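Local structure of ulvan Lyase-PL25 (Pseudoalteromonas sp. PLSV, 5UAM) at residues N36-V41 with L429-V434; N383-S388 with A411-S416. The protein degrades ulvan, the sulfated cell-wall polysaccharide of green seaweeds, as a family 25 polysaccharide lyase with a beta-propeller fold. All blocks are in the same frame, centred on the assembly; numbering follows the deposited sequence.

Contact 1 of 2, residues N36-V41 with L429-V434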
loop_
_atom_site.group_PDB
_atom_site.type_symbol
_atom_site.label_atom_id
_atom_site.label_comp_id
_atom_site.label_asym_id
_atom_site.label_seq_id
_atom_site.Cartn_x
_atom_site.Cartn_y
_atom_site.Cartn_z
ATOM N N ASN A 36 -7.926 9.397 -5.177
ATOM C CA ASN A 36 -6.962 9.169 -4.099
ATOM C C ASN A 36 -5.620 8.953 -4.777
ATOM O O ASN A 36 -5.403 7.888 -5.377
ATOM C CB ASN A 36 -7.314 7.919 -3.285
ATOM C CG ASN A 36 -8.576 8.042 -2.532
ATOM O OD1 ASN A 36 -9.026 9.135 -2.185
ATOM N ND2 ASN A 36 -9.192 6.900 -2.255
ATOM N N PRO A 37 -4.695 9.913 -4.761
ATOM C CA PRO A 37 -3.497 9.752 -5.589
ATOM C C PRO A 37 -2.451 8.817 -5.026
ATOM O O PRO A 37 -1.522 8.459 -5.760
ATOM C CB PRO A 37 -2.934 11.169 -5.695
ATOM C CG PRO A 37 -4.098 12.056 -5.482
ATOM C CD PRO A 37 -4.959 11.330 -4.461
ATOM N N LEU A 38 -2.612 8.412 -3.766
ATOM C CA LEU A 38 -1.654 7.622 -3.011
ATOM C C LEU A 38 -2.425 6.740 -2.049
ATOM O O LEU A 38 -3.547 7.067 -1.654
ATOM C CB LEU A 38 -0.786 8.526 -2.138
ATOM C CG LEU A 38 0.055 9.593 -2.826
ATOM C CD1 LEU A 38 0.534 10.597 -1.792
ATOM C CD2 LEU A 38 1.213 8.963 -3.551
ATOM N N ALA A 39 -1.786 5.641 -1.619
ATOM C CA ALA A 39 -2.307 4.796 -0.544
ATOM C C ALA A 39 -1.168 3.941 -0.014
ATOM O O ALA A 39 -0.219 3.652 -0.734
ATOM C CB ALA A 39 -3.429 3.879 -1.021
ATOM N N ILE A 40 -1.314 3.468 1.219
ATOM C CA ILE A 40 -0.269 2.654 1.832
ATOM C C ILE A 40 -0.126 1.319 1.121
ATOM O O ILE A 40 0.979 0.767 1.079
ATOM C CB ILE A 40 -0.559 2.531 3.338
ATOM C CG1 ILE A 40 -0.166 3.856 4.021
ATOM C CG2 ILE A 40 0.200 1.370 3.966
ATOM C CD1 ILE A 40 -0.678 4.018 5.405
ATOM N N VAL A 41 -1.200 0.782 0.531
ATOM C CA VAL A 41 -1.105 -0.560 -0.054
ATOM C C VAL A 41 -0.284 -0.577 -1.347
ATOM O O VAL A 41 0.407 -1.570 -1.622
ATOM C CB VAL A 41 -2.486 -1.198 -0.222
ATOM C CG1 VAL A 41 -3.305 -0.513 -1.267
ATOM C CG2 VAL A 41 -2.319 -2.703 -0.539
ATOM N N LEU A 429 4.942 10.543 1.038
ATOM C CA LEU A 429 4.173 11.338 0.081
ATOM C C LEU A 429 2.775 11.598 0.615
ATOM O O LEU A 429 2.184 10.748 1.302
ATOM C CB LEU A 429 4.100 10.605 -1.252
ATOM C CG LEU A 429 5.425 10.590 -1.987
ATOM C CD1 LEU A 429 5.517 9.465 -2.977
ATOM C CD2 LEU A 429 5.631 11.918 -2.705
ATOM N N VAL A 430 2.243 12.788 0.306
ATOM C CA VAL A 430 0.954 13.229 0.820
ATOM C C VAL A 430 0.203 13.891 -0.323
ATOM O O VAL A 430 0.792 14.650 -1.100
ATOM C CB VAL A 430 1.123 14.271 1.949
ATOM C CG1 VAL A 430 -0.205 14.482 2.688
ATOM C CG2 VAL A 430 2.213 13.876 2.906
ATOM N N ALA A 431 -1.094 13.626 -0.412
ATOM C CA ALA A 431 -1.984 14.278 -1.373
ATOM C C ALA A 431 -3.046 15.060 -0.624
ATOM O O ALA A 431 -3.733 14.521 0.244
ATOM C CB ALA A 431 -2.643 13.226 -2.274
ATOM N N GLU A 432 -3.187 16.335 -0.970
ATOM C CA GLU A 432 -4.124 17.241 -0.302
ATOM C C GLU A 432 -5.443 17.188 -1.067
ATOM O O GLU A 432 -5.682 17.947 -2.011
ATOM C CB GLU A 432 -3.545 18.656 -0.282
ATOM C CG GLU A 432 -4.418 19.724 0.344
ATOM C CD GLU A 432 -3.860 21.105 0.129
ATOM O OE1 GLU A 432 -2.951 21.265 -0.716
ATOM O OE2 GLU A 432 -4.316 22.029 0.807
ATOM N N LYS A 433 -6.314 16.263 -0.675
ATOM C CA LYS A 433 -7.591 16.088 -1.353
ATOM C C LYS A 433 -8.541 17.211 -0.972
ATOM O O LYS A 433 -8.890 17.372 0.203
ATOM C CB LYS A 433 -8.200 14.749 -0.965
ATOM C CG LYS A 433 -7.336 13.570 -1.348
ATOM C CD LYS A 433 -8.066 12.266 -1.156
ATOM C CE LYS A 433 -8.236 11.933 0.305
ATOM N NZ LYS A 433 -8.926 10.623 0.496
ATOM N N VAL A 434 -8.974 17.977 -1.971
ATOM C CA VAL A 434 -9.947 19.044 -1.783
ATOM C C VAL A 434 -11.133 18.718 -2.675
ATOM O O VAL A 434 -12.227 18.421 -2.188
ATOM C CB VAL A 434 -9.334 20.414 -2.102
ATOM C CG1 VAL A 434 -10.331 21.529 -1.861
ATOM C CG2 VAL A 434 -8.117 20.621 -1.238
#

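Contact 2 of 2, residues N383-S388 with A411-S416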
loop_
_atom_site.group_PDB
_atom_site.type_symbol
_atom_site.label_atom_id
_atom_site.label_comp_id
_atom_site.label_asym_id
_atom_site.label_seq_id
_atom_site.Cartn_x
_atom_site.Cartn_y
_atom_site.Cartn_z
ATOM N N ASN A 383 -12.623 20.091 9.976
ATOM C CA ASN A 383 -12.463 19.910 8.543
ATOM C C ASN A 383 -11.021 20.059 8.091
ATOM O O ASN A 383 -10.766 20.164 6.885
ATOM C CB ASN A 383 -13.365 20.883 7.791
ATOM C CG ASN A 383 -14.700 20.270 7.454
ATOM O OD1 ASN A 383 -15.734 20.659 7.998
ATOM N ND2 ASN A 383 -14.685 19.294 6.549
ATOM N N ASP A 384 -10.073 20.045 9.021
ATOM C CA ASP A 384 -8.661 20.192 8.695
ATOM C C ASP A 384 -7.985 18.842 8.615
ATOM O O ASP A 384 -8.261 17.948 9.421
ATOM C CB ASP A 384 -7.931 21.002 9.754
ATOM C CG ASP A 384 -8.405 22.422 9.816
ATOM O OD1 ASP A 384 -9.299 22.799 9.021
ATOM O OD2 ASP A 384 -7.884 23.151 10.678
ATOM N N ALA A 385 -7.057 18.724 7.676
ATOM C CA ALA A 385 -6.234 17.536 7.528
ATOM C C ALA A 385 -4.935 17.720 8.298
ATOM O O ALA A 385 -4.289 18.762 8.182
ATOM C CB ALA A 385 -5.919 17.343 6.046
ATOM N N VAL A 386 -4.548 16.710 9.072
ATOM C CA VAL A 386 -3.332 16.765 9.877
ATOM C C VAL A 386 -2.469 15.560 9.527
ATOM O O VAL A 386 -2.984 14.446 9.354
ATOM C CB VAL A 386 -3.648 16.775 11.393
ATOM C CG1 VAL A 386 -2.372 16.971 12.190
ATOM C CG2 VAL A 386 -4.690 17.853 11.741
ATOM N N LEU A 387 -1.159 15.775 9.413
ATOM C CA LEU A 387 -0.175 14.699 9.290
ATOM C C LEU A 387 0.877 14.955 10.361
ATOM O O LEU A 387 1.569 15.982 10.316
ATOM C CB LEU A 387 0.465 14.665 7.893
ATOM C CG LEU A 387 1.479 13.546 7.657
ATOM C CD1 LEU A 387 0.791 12.206 7.688
ATOM C CD2 LEU A 387 2.138 13.720 6.323
ATOM N N SER A 388 0.972 14.065 11.352
ATOM C CA SER A 388 1.854 14.321 12.477
ATOM C C SER A 388 2.481 13.021 12.969
ATOM O O SER A 388 1.987 11.928 12.699
ATOM C CB SER A 388 1.125 15.025 13.612
ATOM O OG SER A 388 0.060 14.224 14.093
ATOM N N ALA A 411 -9.579 20.087 3.896
ATOM C CA ALA A 411 -8.968 19.062 3.069
ATOM C C ALA A 411 -8.905 17.772 3.869
ATOM O O ALA A 411 -9.169 17.744 5.069
ATOM C CB ALA A 411 -7.547 19.472 2.669
ATOM N N SER A 412 -8.547 16.692 3.173
ATOM C CA SER A 412 -8.159 15.444 3.816
ATOM C C SER A 412 -6.953 14.913 3.062
ATOM O O SER A 412 -6.736 15.247 1.904
ATOM C CB SER A 412 -9.274 14.392 3.832
ATOM O OG SER A 412 -9.621 13.983 2.527
ATOM N N PHE A 413 -6.148 14.100 3.738
ATOM C CA PHE A 413 -4.916 13.608 3.144
ATOM C C PHE A 413 -5.028 12.138 2.765
ATOM O O PHE A 413 -5.558 11.321 3.524
ATOM C CB PHE A 413 -3.719 13.721 4.102
ATOM C CG PHE A 413 -3.279 15.131 4.423
ATOM C CD1 PHE A 413 -3.398 16.156 3.487
ATOM C CD2 PHE A 413 -2.686 15.423 5.631
ATOM C CE1 PHE A 413 -2.970 17.442 3.772
ATOM C CE2 PHE A 413 -2.281 16.718 5.954
ATOM C CZ PHE A 413 -2.393 17.731 5.013
ATOM N N ALA A 414 -4.497 11.811 1.604
ATOM C CA ALA A 414 -4.103 10.455 1.260
ATOM C C ALA A 414 -2.596 10.382 1.427
ATOM O O ALA A 414 -1.894 11.329 1.053
ATOM C CB ALA A 414 -4.489 10.152 -0.191
ATOM N N ILE A 415 -2.096 9.259 1.943
ATOM C CA ILE A 415 -0.664 9.111 2.201
ATOM C C ILE A 415 -0.123 7.830 1.596
ATOM O O ILE A 415 -0.845 6.847 1.387
ATOM C CB ILE A 415 -0.315 9.173 3.697
ATOM C CG1 ILE A 415 -1.118 8.154 4.515
ATOM C CG2 ILE A 415 -0.574 10.608 4.211
ATOM C CD1 ILE A 415 -0.552 7.955 5.927
ATOM N N SER A 416 1.172 7.848 1.296
ATOM C CA SER A 416 1.906 6.645 0.939
ATOM C C SER A 416 2.451 5.953 2.186
ATOM O O SER A 416 2.487 6.511 3.284
ATOM C CB SER A 416 3.099 6.982 0.044
ATOM O OG SER A 416 4.114 7.696 0.741
#

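Contact 1 of 2, residues N36-V41 with L429-V434
L38 pushes its CD1 methyl against the backbone of strand 429-433. CD1 lies 3.4 Å from C of L429 and almost as close to N of V430, so it rests on the peptide bond that joins them. The chi1 torsion of -60° sets CG of L38 beside its own backbone N and lets the branch reach the strand. The side chains of L38 and L429 meet at about a right angle, with CD1 of L38 3.6 Å from CB of L429. Two residues on, A431 again points toward the loop segment. Its CB is 3.7 Å from CD of P37 and touches CG of the same ring, while CD1 of L38 comes within 4.2 Å of this CB. The methyl is thus shared by a proline ring and a leucine tip.

K433 makes the polar end of the contact. In the conformer described here, one of two modelled, NZ donates to OD1 of N36 at 3.1 Å; the bond may not be kept in the other. The donor stands above the carbonyl plane, 47° out of it, and the lysine chain bends at chi3 to bring NZ there. With an alanine here in place of N36, the ammonium group of K433 would probably lose this acceptor and be freer to move. N36 probably binds substrate, and its backbone N is hydrogen-bonded to OD1 of N98, which probably does so too.

The loop segment 36-41 follows strand 30-33. P37 and L38 also pack on M441 of strand 439-444, and A431 pairs through its backbone with A414 of strand 412-415.

Contact 2 of 2, residues N383-S388 with A411-S416
The ring of F413 lies against A385 where two successive blades of the beta-propeller meet. Strand 384-392 belongs to one four-stranded sheet, and strand 412-415 is an edge strand of the next. From CB of F413, a chi1 of -68° places CG beside the residue's own backbone N and directs the ring toward the other blade. CG, CD1 and CE1 all meet CB of A385. That methyl sits over the ring centre, 3.5 Å from the F413 centroid and only 3° off the normal, a clear CH-pi contact. CD2 of F413 also approaches O of V386, at 3.9 Å. CE2 lies against the backbone, 3.6 Å from O of A385, and it is 3.9 Å from CB of L387. CZ, at the tip, touches CB and O of A385. N of L387 lies at the ring edge, in its plane.

The methyl of A385 is hemmed in from the backbone side too, with its CB 3.7 Å from CA of S412. Further along, CD1 of L387 meets CG2 of I415 at 4.1 Å. L406 and K408 of strand 400-408 also touch the F413 side chain, and N380 ND2 donates to O of A411. At the loop end, a single backbone bond ties the segments: N of A411 donates to O of N383 at 3.2 Å, with a C=O...N angle of 168°.

Overall arrangement
Each contact puts one strand into the same blade; their centres are about 9 Å apart. Strands 412-415 and 428-433 are antiparallel neighbours in its sheet, where N of K433 lies 2.8 Å from O of S412. CG2 of V430 packs on CD2 of L387 at 3.4 Å, which carries the interface of contact 2 up to the strand used by contact 1. Strand 30-33 completes the same sheet, so N- and C-terminal strands close the propeller ring together. Contact 1 lies nearer the probable substrate site: the side chain of N36 is about 4 Å from those of N98 and K101 at the nearest atoms. In contact 2, the nearest atom of the I415 side chain is about 5 Å from a bound potassium ion.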